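Local coordinates for protein MlnE (Bacillus amyloliquefaciens subsp. plantarum, PDB 5D2E) that contributes, through its N-terminal part, a B-type ketoreductase to the macrolactin polyketide assembly line, binds NADP and probably reduces beta-keto groups of carrier-bound intermediates, at residues F63-D67 with R100-F105; R119-P125 with N165-P169; V228-E232 with Y245-Y250; F159-M163 with N202-C207. One frame throughout, in Å; residues are numbered along the deposited sequence.

Contact 1: F63-D67 with R100-F105; sequences FCEDD and RFTMNF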
# COMPACT_ATOMS: atom_id res chain seq x y z
N PHE A 63 3.12 -16.92 -16.36
CA PHE A 63 3.28 -15.68 -17.08
C PHE A 63 4.68 -15.17 -16.77
O PHE A 63 5.05 -15.05 -15.59
CB PHE A 63 2.28 -14.63 -16.59
CG PHE A 63 0.82 -14.91 -16.89
CD1 PHE A 63 0.31 -14.72 -18.14
CD2 PHE A 63 -0.05 -15.34 -15.89
CE1 PHE A 63 -1.01 -14.95 -18.42
CE2 PHE A 63 -1.39 -15.60 -16.16
CZ PHE A 63 -1.87 -15.37 -17.44
N CYS A 64 5.44 -14.81 -17.81
CA CYS A 64 6.83 -14.36 -17.64
C CYS A 64 7.09 -13.39 -18.74
O CYS A 64 6.51 -13.50 -19.81
CB CYS A 64 7.81 -15.56 -17.70
SG CYS A 64 9.52 -15.15 -17.12
N GLU A 65 7.98 -12.46 -18.53
CA GLU A 65 8.23 -11.45 -19.55
C GLU A 65 8.91 -12.09 -20.78
O GLU A 65 8.63 -11.71 -21.92
CB GLU A 65 9.03 -10.27 -18.96
CG GLU A 65 8.93 -8.96 -19.73
CD GLU A 65 7.51 -8.35 -19.80
OE1 GLU A 65 6.81 -8.02 -18.78
OE2 GLU A 65 7.12 -8.15 -20.96
N ASP A 66 9.69 -13.12 -20.56
CA ASP A 66 10.49 -13.71 -21.62
C ASP A 66 10.66 -15.15 -21.33
O ASP A 66 10.07 -15.72 -20.36
CB ASP A 66 11.86 -12.97 -21.71
CG ASP A 66 12.69 -13.08 -20.44
OD1 ASP A 66 12.52 -13.99 -19.60
OD2 ASP A 66 13.53 -12.18 -20.27
N ASP A 67 11.49 -15.85 -22.10
CA ASP A 67 11.60 -17.28 -21.73
C ASP A 67 12.64 -17.74 -20.77
O ASP A 67 12.94 -18.93 -20.71
CB ASP A 67 11.55 -18.19 -22.92
CG ASP A 67 12.17 -17.63 -24.02
OD1 ASP A 67 13.38 -17.39 -23.79
OD2 ASP A 67 11.44 -17.40 -25.04
N ARG A 100 2.65 -22.93 -25.48
CA ARG A 100 3.30 -21.66 -25.48
C ARG A 100 2.45 -20.62 -26.07
O ARG A 100 1.83 -20.86 -27.13
CB ARG A 100 4.62 -21.69 -26.32
CG ARG A 100 5.64 -22.73 -25.88
CD ARG A 100 6.20 -22.40 -24.55
NE ARG A 100 7.07 -21.23 -24.56
CZ ARG A 100 8.41 -21.23 -24.75
NH1 ARG A 100 9.10 -22.32 -25.03
NH2 ARG A 100 9.07 -20.08 -24.69
N PHE A 101 2.41 -19.43 -25.47
CA PHE A 101 1.71 -18.29 -26.00
C PHE A 101 2.52 -17.03 -25.84
O PHE A 101 3.40 -16.92 -24.97
CB PHE A 101 0.40 -18.06 -25.25
CG PHE A 101 -0.60 -19.13 -25.41
CD1 PHE A 101 -0.54 -20.26 -24.62
CD2 PHE A 101 -1.66 -18.96 -26.29
CE1 PHE A 101 -1.45 -21.24 -24.73
CE2 PHE A 101 -2.59 -19.98 -26.43
CZ PHE A 101 -2.48 -21.13 -25.66
N THR A 102 2.21 -16.03 -26.67
CA THR A 102 2.65 -14.65 -26.46
C THR A 102 1.43 -13.76 -26.35
O THR A 102 0.33 -14.11 -26.84
CB THR A 102 3.54 -14.08 -27.58
OG1 THR A 102 2.78 -14.01 -28.79
CG2 THR A 102 4.78 -14.93 -27.80
N MET A 103 1.59 -12.62 -25.68
CA MET A 103 0.49 -11.66 -25.54
C MET A 103 1.02 -10.35 -25.04
O MET A 103 2.13 -10.29 -24.57
CB MET A 103 -0.58 -12.15 -24.55
CG MET A 103 -0.12 -12.32 -23.12
SD MET A 103 -1.41 -13.05 -22.01
CE MET A 103 -2.50 -11.61 -21.92
N ASN A 104 0.18 -9.35 -25.12
CA ASN A 104 0.44 -8.02 -24.53
C ASN A 104 -0.25 -8.00 -23.18
O ASN A 104 -1.48 -8.07 -23.10
CB ASN A 104 -0.08 -6.95 -25.48
CG ASN A 104 0.24 -5.52 -25.02
OD1 ASN A 104 0.42 -4.60 -25.84
ND2 ASN A 104 0.22 -5.32 -23.71
N PHE A 105 0.55 -8.03 -22.10
CA PHE A 105 0.07 -8.23 -20.75
C PHE A 105 -0.77 -7.08 -20.16
O PHE A 105 -1.38 -7.23 -19.11
CB PHE A 105 1.26 -8.48 -19.83
CG PHE A 105 1.91 -9.82 -20.05
CD1 PHE A 105 1.18 -11.00 -19.96
CD2 PHE A 105 3.26 -9.90 -20.31
CE1 PHE A 105 1.80 -12.23 -20.15
CE2 PHE A 105 3.88 -11.14 -20.50
CZ PHE A 105 3.17 -12.28 -20.41
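Phe63 of strand 60-64 meets Met103 and Phe105 at the end of strand 100-103 and just beyond it, and this is the tightly packed side of the contact. The two phenyl rings touch rim to rim, Phe63 CD1 to Phe105 CE1 at 3.5 Å, with their planes 82° apart, so neither lies over the face of the other. With CG of Phe105 anti to its carbonyl carbon (chi1 -70°), the ring extends toward the 63-67 backbone and brings its edge to the Cys64 carbonyl, where Phe105 CE2 is 3.6 Å from Cys64 O. Met103 adds a Met-aromatic contact: its SD sits 4.1 Å from Phe63 CE1, near the plane of the ring and at its edge. Leu114 of helix 108-120 and Ile128 of strand 127-133 also pack on Phe63, so the aromatic end of the contact is buried. The other end is loose and faces solvent. There Arg100, its chain bent at both chi2 and chi3, reaches exposed Asp67 in a salt bridge of 3.6 Å between Arg100 NH2 and Asp67 OD2. The carboxylate oxygen lies at the edge of the guanidinium, in its plane, while the carboxylate itself is turned almost perpendicular. Tyr70 gives the same arginine a cation-pi partner. Strand 84-89 pairs in parallel with both 60-64 and 100-103, so the contact joins two strands that flank it, as in the parallel sheet of a Rossmann-like fold, consistent with the structural subdomain of a ketoreductase, which does not carry the NADP site.

Contact 2: R119-P125 with N165-P169; sequences RSQNIRP and NKLCP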
# COMPACT_ATOMS: atom_id res chain seq x y z
N ARG A 119 -9.89 -22.79 -23.08
CA ARG A 119 -11.16 -23.46 -22.93
C ARG A 119 -11.42 -24.37 -24.13
O ARG A 119 -11.78 -25.55 -23.97
CB ARG A 119 -12.27 -22.46 -22.69
CG ARG A 119 -12.22 -21.90 -21.24
CD ARG A 119 -13.47 -21.15 -20.86
NE ARG A 119 -14.71 -21.93 -20.97
CZ ARG A 119 -15.93 -21.40 -20.83
NH1 ARG A 119 -16.06 -20.11 -20.57
NH2 ARG A 119 -17.01 -22.14 -21.00
N SER A 120 -11.11 -23.86 -25.30
CA SER A 120 -11.26 -24.65 -26.51
C SER A 120 -10.37 -25.89 -26.53
O SER A 120 -10.71 -26.87 -27.20
CB SER A 120 -10.98 -23.80 -27.76
OG SER A 120 -11.88 -22.67 -27.88
N GLN A 121 -9.23 -25.83 -25.83
CA GLN A 121 -8.24 -26.87 -25.77
C GLN A 121 -8.46 -27.80 -24.60
O GLN A 121 -7.71 -28.73 -24.40
CB GLN A 121 -6.86 -26.22 -25.65
CG GLN A 121 -6.40 -25.58 -26.93
CD GLN A 121 -5.11 -24.82 -26.79
OE1 GLN A 121 -4.63 -24.53 -25.67
NE2 GLN A 121 -4.54 -24.45 -27.92
N ASN A 122 -9.51 -27.56 -23.83
CA ASN A 122 -9.86 -28.32 -22.63
C ASN A 122 -8.76 -28.22 -21.56
O ASN A 122 -8.48 -29.19 -20.90
CB ASN A 122 -10.22 -29.77 -22.91
CG ASN A 122 -11.50 -29.85 -23.75
OD1 ASN A 122 -12.48 -29.19 -23.46
ND2 ASN A 122 -11.43 -30.57 -24.89
N ILE A 123 -8.16 -27.05 -21.46
CA ILE A 123 -7.06 -26.83 -20.52
C ILE A 123 -7.61 -25.86 -19.44
O ILE A 123 -7.84 -24.70 -19.72
CB ILE A 123 -5.80 -26.28 -21.24
CG1 ILE A 123 -5.20 -27.42 -22.08
CG2 ILE A 123 -4.70 -25.99 -20.24
CD1 ILE A 123 -4.14 -27.00 -23.05
N ARG A 124 -7.83 -26.34 -18.21
CA ARG A 124 -8.37 -25.57 -17.10
C ARG A 124 -7.27 -25.43 -16.00
O ARG A 124 -7.03 -26.35 -15.22
CB ARG A 124 -9.60 -26.29 -16.51
CG ARG A 124 -10.08 -25.69 -15.15
CD ARG A 124 -11.36 -26.33 -14.60
NE ARG A 124 -12.50 -26.02 -15.45
CZ ARG A 124 -13.72 -26.49 -15.29
NH1 ARG A 124 -13.99 -27.28 -14.27
NH2 ARG A 124 -14.67 -26.09 -16.12
N PRO A 125 -6.54 -24.31 -15.99
CA PRO A 125 -5.43 -24.16 -15.03
C PRO A 125 -5.94 -24.09 -13.63
O PRO A 125 -7.03 -23.52 -13.41
CB PRO A 125 -4.80 -22.83 -15.42
CG PRO A 125 -5.28 -22.51 -16.79
CD PRO A 125 -6.61 -23.21 -16.95
N ASN A 165 -14.56 -14.95 -18.08
CA ASN A 165 -14.58 -16.13 -18.95
C ASN A 165 -14.67 -17.43 -18.18
O ASN A 165 -14.55 -18.51 -18.75
CB ASN A 165 -13.31 -16.11 -19.82
CG ASN A 165 -13.27 -14.91 -20.74
OD1 ASN A 165 -14.19 -14.72 -21.49
ND2 ASN A 165 -12.34 -14.03 -20.57
N LYS A 166 -14.80 -17.36 -16.86
CA LYS A 166 -14.92 -18.51 -15.98
C LYS A 166 -13.86 -19.60 -16.23
O LYS A 166 -14.17 -20.81 -16.29
CB LYS A 166 -16.34 -19.08 -16.11
CG LYS A 166 -17.41 -18.08 -15.65
CD LYS A 166 -18.62 -18.82 -15.13
CE LYS A 166 -19.87 -17.97 -15.29
NZ LYS A 166 -20.91 -18.47 -14.35
N LEU A 167 -12.61 -19.18 -16.36
CA LEU A 167 -11.57 -20.09 -16.73
C LEU A 167 -11.22 -21.03 -15.56
O LEU A 167 -10.96 -22.20 -15.80
CB LEU A 167 -10.39 -19.30 -17.23
CG LEU A 167 -9.19 -20.17 -17.52
CD1 LEU A 167 -9.53 -20.88 -18.82
CD2 LEU A 167 -7.91 -19.37 -17.66
N CYS A 168 -11.28 -20.51 -14.32
CA CYS A 168 -10.83 -21.18 -13.13
C CYS A 168 -11.88 -21.17 -12.05
O CYS A 168 -11.97 -20.24 -11.25
CB CYS A 168 -9.56 -20.48 -12.59
SG CYS A 168 -8.19 -20.32 -13.77
N PRO A 169 -12.62 -22.25 -11.94
CA PRO A 169 -13.52 -22.38 -10.79
C PRO A 169 -12.79 -22.23 -9.45
O PRO A 169 -13.35 -21.67 -8.51
CB PRO A 169 -14.10 -23.80 -10.95
CG PRO A 169 -13.98 -24.08 -12.43
CD PRO A 169 -12.75 -23.33 -12.92
O HOH W 1 -12.09 -23.97 -17.40
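The backbones at Arg124 and Leu167 approach to 6.4 Å between CA atoms, where the chain leaves two helices, each ended by a Schellman motif with positive phi at Asn122 and at Lys166. In this Rossmann-like subdomain the two loops lead from helices 108-120 and 141-164 into the neighbouring parallel strands 127-133 and 171-180, so the contact joins successive helix-to-strand turns at one end of the sheet. Leu167 fills the middle. Its CG lies 4.0 Å from Pro125 CD, the two side chains crossing at about a right angle, and its CD1 runs alongside Arg119, 3.8 Å from Arg119 CG. Beyond that point the arginine bends at chi3 (58°), which brings its guanidinium to the end of the other helix: Arg119 NH1 gives a weak hydrogen bond of 2.9 Å to Asn165 O, the angle at the hydrogen being only 127°. The amide of Asn165 looks elsewhere, its ND2 bonding Asp112 OD1 of helix 108-120, so the two helices are linked by polar groups at more than one level. On the outer side Arg124, exposed to solvent, leaves its backbone with CG opposite N (chi1 169°) and bends at chi3 to lay one guanidinium face against the Pro169 ring, where Arg124 NH1 is 3.7 Å from Pro169 CG. At the edge of the same guanidinium, in its plane, a water accepts from Arg124 NE at 2.9 Å and donates to Leu167 O at 2.6 Å.

Contact 3: V228-E232 with Y245-Y250; sequences VISFE and YEPRHY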
# COMPACT_ATOMS: atom_id res chain seq x y z
N VAL A 228 11.51 -22.02 -4.92
CA VAL A 228 10.51 -21.21 -4.16
C VAL A 228 9.11 -21.48 -4.63
O VAL A 228 8.20 -21.68 -3.82
CB VAL A 228 10.82 -19.72 -4.26
CG1 VAL A 228 9.64 -18.89 -3.74
CG2 VAL A 228 12.06 -19.41 -3.48
N ILE A 229 8.93 -21.59 -5.96
CA ILE A 229 7.59 -21.94 -6.49
C ILE A 229 7.11 -23.30 -5.95
O ILE A 229 5.98 -23.43 -5.46
CB ILE A 229 7.59 -21.90 -8.03
CG1 ILE A 229 7.82 -20.45 -8.49
CG2 ILE A 229 6.34 -22.44 -8.62
CD1 ILE A 229 8.18 -20.30 -9.96
N SER A 230 7.99 -24.30 -6.03
CA SER A 230 7.60 -25.60 -5.49
C SER A 230 7.29 -25.59 -4.00
O SER A 230 6.45 -26.34 -3.52
CB SER A 230 8.69 -26.64 -5.81
OG SER A 230 8.78 -26.87 -7.24
N PHE A 231 8.06 -24.80 -3.25
CA PHE A 231 7.86 -24.68 -1.85
C PHE A 231 6.49 -24.07 -1.59
O PHE A 231 5.73 -24.52 -0.72
CB PHE A 231 8.99 -23.82 -1.25
CG PHE A 231 8.90 -23.66 0.25
CD1 PHE A 231 9.48 -24.64 1.10
CD2 PHE A 231 8.31 -22.53 0.82
CE1 PHE A 231 9.42 -24.49 2.48
CE2 PHE A 231 8.22 -22.40 2.21
CZ PHE A 231 8.77 -23.39 3.04
N GLU A 232 6.16 -23.03 -2.35
CA GLU A 232 4.84 -22.38 -2.20
C GLU A 232 3.72 -23.39 -2.51
O GLU A 232 2.69 -23.48 -1.80
CB GLU A 232 4.74 -21.15 -3.13
CG GLU A 232 5.52 -19.95 -2.62
CD GLU A 232 4.77 -19.19 -1.54
OE1 GLU A 232 3.55 -19.46 -1.40
OE2 GLU A 232 5.37 -18.34 -0.87
N TYR A 245 11.57 -14.13 0.40
CA TYR A 245 12.56 -15.18 0.26
C TYR A 245 13.90 -14.64 -0.08
O TYR A 245 14.04 -13.79 -0.95
CB TYR A 245 12.15 -16.13 -0.87
CG TYR A 245 10.95 -16.97 -0.56
CD1 TYR A 245 11.05 -18.18 0.13
CD2 TYR A 245 9.68 -16.55 -0.94
CE1 TYR A 245 9.91 -18.92 0.45
CE2 TYR A 245 8.54 -17.29 -0.63
CZ TYR A 245 8.67 -18.47 0.05
OH TYR A 245 7.56 -19.16 0.29
N GLU A 246 14.90 -15.06 0.69
CA GLU A 246 16.29 -14.94 0.24
C GLU A 246 16.64 -16.34 -0.20
O GLU A 246 15.92 -17.29 0.13
CB GLU A 246 17.18 -14.48 1.41
CG GLU A 246 16.92 -13.05 1.83
CD GLU A 246 17.61 -12.61 3.10
OE1 GLU A 246 18.47 -13.35 3.56
OE2 GLU A 246 17.29 -11.51 3.57
N PRO A 247 17.81 -16.53 -0.82
CA PRO A 247 18.14 -17.90 -1.22
C PRO A 247 18.27 -18.92 -0.10
O PRO A 247 17.84 -20.06 -0.27
CB PRO A 247 19.44 -17.71 -1.98
CG PRO A 247 19.32 -16.30 -2.52
CD PRO A 247 18.77 -15.55 -1.35
N ARG A 248 18.70 -18.51 1.09
CA ARG A 248 18.86 -19.47 2.23
C ARG A 248 17.89 -19.32 3.44
O ARG A 248 17.86 -20.14 4.33
CB ARG A 248 20.32 -19.38 2.72
CG ARG A 248 21.30 -19.88 1.67
CD ARG A 248 22.69 -20.12 2.25
NE ARG A 248 23.35 -20.98 1.29
CZ ARG A 248 23.56 -22.30 1.40
NH1 ARG A 248 23.27 -22.98 2.50
NH2 ARG A 248 24.13 -22.92 0.39
N HIS A 249 17.10 -18.27 3.43
CA HIS A 249 16.23 -17.89 4.54
C HIS A 249 14.97 -17.23 3.98
O HIS A 249 15.00 -16.66 2.92
CB HIS A 249 16.90 -16.88 5.44
CG HIS A 249 18.13 -17.40 6.12
ND1 HIS A 249 19.39 -17.26 5.60
CD2 HIS A 249 18.26 -18.12 7.26
CE1 HIS A 249 20.26 -17.84 6.42
NE2 HIS A 249 19.60 -18.35 7.44
N TYR A 250 13.87 -17.31 4.72
CA TYR A 250 12.69 -16.58 4.37
C TYR A 250 12.04 -16.00 5.61
O TYR A 250 12.28 -16.45 6.75
CB TYR A 250 11.72 -17.43 3.55
CG TYR A 250 11.07 -18.61 4.28
CD1 TYR A 250 11.69 -19.85 4.30
CD2 TYR A 250 9.88 -18.45 4.97
CE1 TYR A 250 11.10 -20.92 4.96
CE2 TYR A 250 9.29 -19.50 5.65
CZ TYR A 250 9.92 -20.73 5.62
OH TYR A 250 9.35 -21.78 6.27
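This is a buried contact of a helix with a beta hairpin: Val228, Phe231 and Glu232, on one side of helix 222-233, receive Tyr245 and Tyr250 from the antiparallel strands 242-245 and 249-257 near their turn. The hairpin lies beside strand 205-214 of the Rossmann-like subdomain, and the helix also covers that strand through Val228 on Leu212. Tyr245 is the central group. Val228 CG1 sits over the middle of its ring in a CH-pi contact, 3.7 Å from the Tyr245 centroid and 14° from the normal. The valine branch is placed there because CG1 lies opposite the backbone N (chi1 168°), while CG2 rests nearer the CD1 side of the ring. Phe231 comes in from another direction, presenting its rim: Phe231 CD2 is 3.5 Å from Tyr245 OH. Farther out, Phe231 CZ is 3.9 Å from Tyr250 CZ, the two rings meeting at 56°, neither stacked nor edge-to-face. His45 stacks on Tyr250 and Phe47 meets Phe231, which extends the aromatic group toward strand 35-46. The one polar link satisfies a buried phenol. Glu232, bent at chi2, turns its carboxylate to the edge of the tyrosine ring, where Tyr245 OH donates to Glu232 OE2 over 2.6 Å, approaching from above the carboxylate plane.

Contact 4: F159-M163 with N202-C207; sequences FQAFM and NPNFTC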
# COMPACT_ATOMS: atom_id res chain seq x y z
N PHE A 159 -7.28 -11.07 -13.55
CA PHE A 159 -8.38 -11.52 -12.71
C PHE A 159 -9.73 -11.17 -13.32
O PHE A 159 -10.64 -11.98 -13.31
CB PHE A 159 -8.32 -10.91 -11.33
CG PHE A 159 -7.28 -11.49 -10.46
CD1 PHE A 159 -7.34 -12.83 -10.11
CD2 PHE A 159 -6.28 -10.70 -9.91
CE1 PHE A 159 -6.40 -13.39 -9.28
CE2 PHE A 159 -5.34 -11.26 -9.07
CZ PHE A 159 -5.39 -12.59 -8.76
N GLN A 160 -9.86 -10.01 -13.93
CA GLN A 160 -11.10 -9.67 -14.52
C GLN A 160 -11.45 -10.64 -15.67
O GLN A 160 -12.58 -11.09 -15.78
CB GLN A 160 -11.11 -8.24 -14.95
CG GLN A 160 -12.50 -7.71 -15.09
CD GLN A 160 -12.52 -6.22 -15.45
OE1 GLN A 160 -12.19 -5.85 -16.57
NE2 GLN A 160 -13.03 -5.38 -14.52
N ALA A 161 -10.49 -10.88 -16.55
CA ALA A 161 -10.67 -11.80 -17.67
C ALA A 161 -10.96 -13.19 -17.16
O ALA A 161 -11.86 -13.87 -17.72
CB ALA A 161 -9.43 -11.83 -18.56
N PHE A 162 -10.20 -13.66 -16.14
CA PHE A 162 -10.45 -15.01 -15.65
C PHE A 162 -11.87 -15.15 -15.12
O PHE A 162 -12.49 -16.21 -15.32
CB PHE A 162 -9.52 -15.42 -14.53
CG PHE A 162 -8.13 -15.81 -14.98
CD1 PHE A 162 -7.72 -15.64 -16.29
CD2 PHE A 162 -7.22 -16.28 -14.03
CE1 PHE A 162 -6.45 -16.03 -16.67
CE2 PHE A 162 -5.95 -16.63 -14.41
CZ PHE A 162 -5.59 -16.50 -15.74
N MET A 163 -12.37 -14.12 -14.43
CA MET A 163 -13.71 -14.27 -13.85
C MET A 163 -14.74 -14.16 -14.95
O MET A 163 -15.72 -14.93 -14.95
CB MET A 163 -13.94 -13.29 -12.71
CG MET A 163 -13.08 -13.72 -11.51
SD MET A 163 -13.36 -12.71 -10.02
CE MET A 163 -12.65 -11.22 -10.66
N ASN A 202 -13.26 -12.99 -4.14
CA ASN A 202 -13.49 -14.31 -4.70
C ASN A 202 -12.71 -15.36 -3.94
O ASN A 202 -11.53 -15.66 -4.26
CB ASN A 202 -13.24 -14.37 -6.20
CG ASN A 202 -13.52 -15.78 -6.75
OD1 ASN A 202 -13.99 -16.68 -6.02
ND2 ASN A 202 -13.15 -16.02 -8.01
N PRO A 203 -13.35 -15.97 -2.90
CA PRO A 203 -12.59 -16.86 -2.05
C PRO A 203 -12.12 -18.14 -2.72
O PRO A 203 -11.30 -18.83 -2.17
CB PRO A 203 -13.55 -17.19 -0.91
CG PRO A 203 -14.53 -16.09 -0.89
CD PRO A 203 -14.66 -15.62 -2.33
N ASN A 204 -12.63 -18.47 -3.88
CA ASN A 204 -12.05 -19.56 -4.65
C ASN A 204 -10.67 -19.26 -5.29
O ASN A 204 -10.08 -20.16 -5.87
CB ASN A 204 -13.01 -19.89 -5.75
CG ASN A 204 -14.26 -20.57 -5.21
OD1 ASN A 204 -14.20 -21.40 -4.28
ND2 ASN A 204 -15.35 -20.25 -5.77
N PHE A 205 -10.24 -18.00 -5.26
CA PHE A 205 -8.90 -17.61 -5.68
C PHE A 205 -8.00 -17.46 -4.46
O PHE A 205 -8.06 -16.47 -3.72
CB PHE A 205 -8.91 -16.29 -6.45
CG PHE A 205 -9.50 -16.34 -7.82
CD1 PHE A 205 -9.91 -17.55 -8.44
CD2 PHE A 205 -9.67 -15.16 -8.52
CE1 PHE A 205 -10.42 -17.52 -9.74
CE2 PHE A 205 -10.20 -15.15 -9.79
CZ PHE A 205 -10.56 -16.33 -10.41
N THR A 206 -7.14 -18.43 -4.23
CA THR A 206 -6.20 -18.32 -3.15
C THR A 206 -4.96 -17.62 -3.70
O THR A 206 -4.30 -18.11 -4.68
CB THR A 206 -5.80 -19.70 -2.63
OG1 THR A 206 -6.97 -20.39 -2.26
CG2 THR A 206 -4.83 -19.60 -1.45
N CYS A 207 -4.59 -16.51 -3.08
CA CYS A 207 -3.61 -15.62 -3.65
C CYS A 207 -2.41 -15.50 -2.74
O CYS A 207 -2.54 -15.22 -1.54
CB CYS A 207 -4.20 -14.25 -3.87
SG CYS A 207 -5.51 -14.13 -5.07
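Phe205, at the start of strand 205-214, points its ring into helix 141-164, where Phe159 and Met163, one turn apart, receive it on different sides. Phe159 lies obliquely to it, with planes 32° apart and side chains sliding past each other in opposite directions; the closest approach is 3.7 Å between Phe159 CD1 and Phe205 CD2. On the other side of the Phe205 plane comes Met163, whose CG is 3.6 Å from Phe205 CE2. With chi2 near trans (-175°) the methionine chain runs on past the ring, and its sulfur stands obliquely to it in a Met-aromatic contact, 5.0 Å from SD to the Phe205 centroid. That same side is covered by Asn202, whose ND2 lies over the centre of the ring and 3.9 Å from Met163 SD. The amide is also held by its own turn: Asn202 OD1 accepts from Asn204 N at 3.1 Å, from above the carbonyl plane, in an Asx turn inside a type I beta turn from Asn202 to Phe205. Further along the strand, Cys207 SG approaches Phe159 CZ at 4.0 Å, again obliquely, and Leu195 of helix 186-201 packs on both residues. The helix and strand segments run nearly antiparallel, at 158°, consistent with a helix packed on the parallel sheet of a Rossmann-like fold. No hydrogen bond crosses between the two segments, so shape fit, dispersion and sulfur-aromatic contacts hold them together, while the side-chain oxygen of Asn202 has its partner within its own turn.

From the N terminus, contact 1 comes first, closing the 32 residues between 63-67 and 100-105. The chain enters helix 108-120, at whose end contact 2 opens, closing the 39 residues between 119-125 and 165-169; before it closes, contact 4 opens on helix 141-164, closing the 38 between 159-163 and 202-207. Contacts 2 and 4 therefore cross, and they touch: Leu167 N probably bonds Phe162 O, and Cys168 packs on Phe205. Phe162 also meets Phe63, tying contact 4 to contact 1, while Phe101 packs on Gln121 of contact 2. Contact 3 follows in series, closing a short 12-residue loop and joining helix 222-233 to the hairpin, without touching the other three.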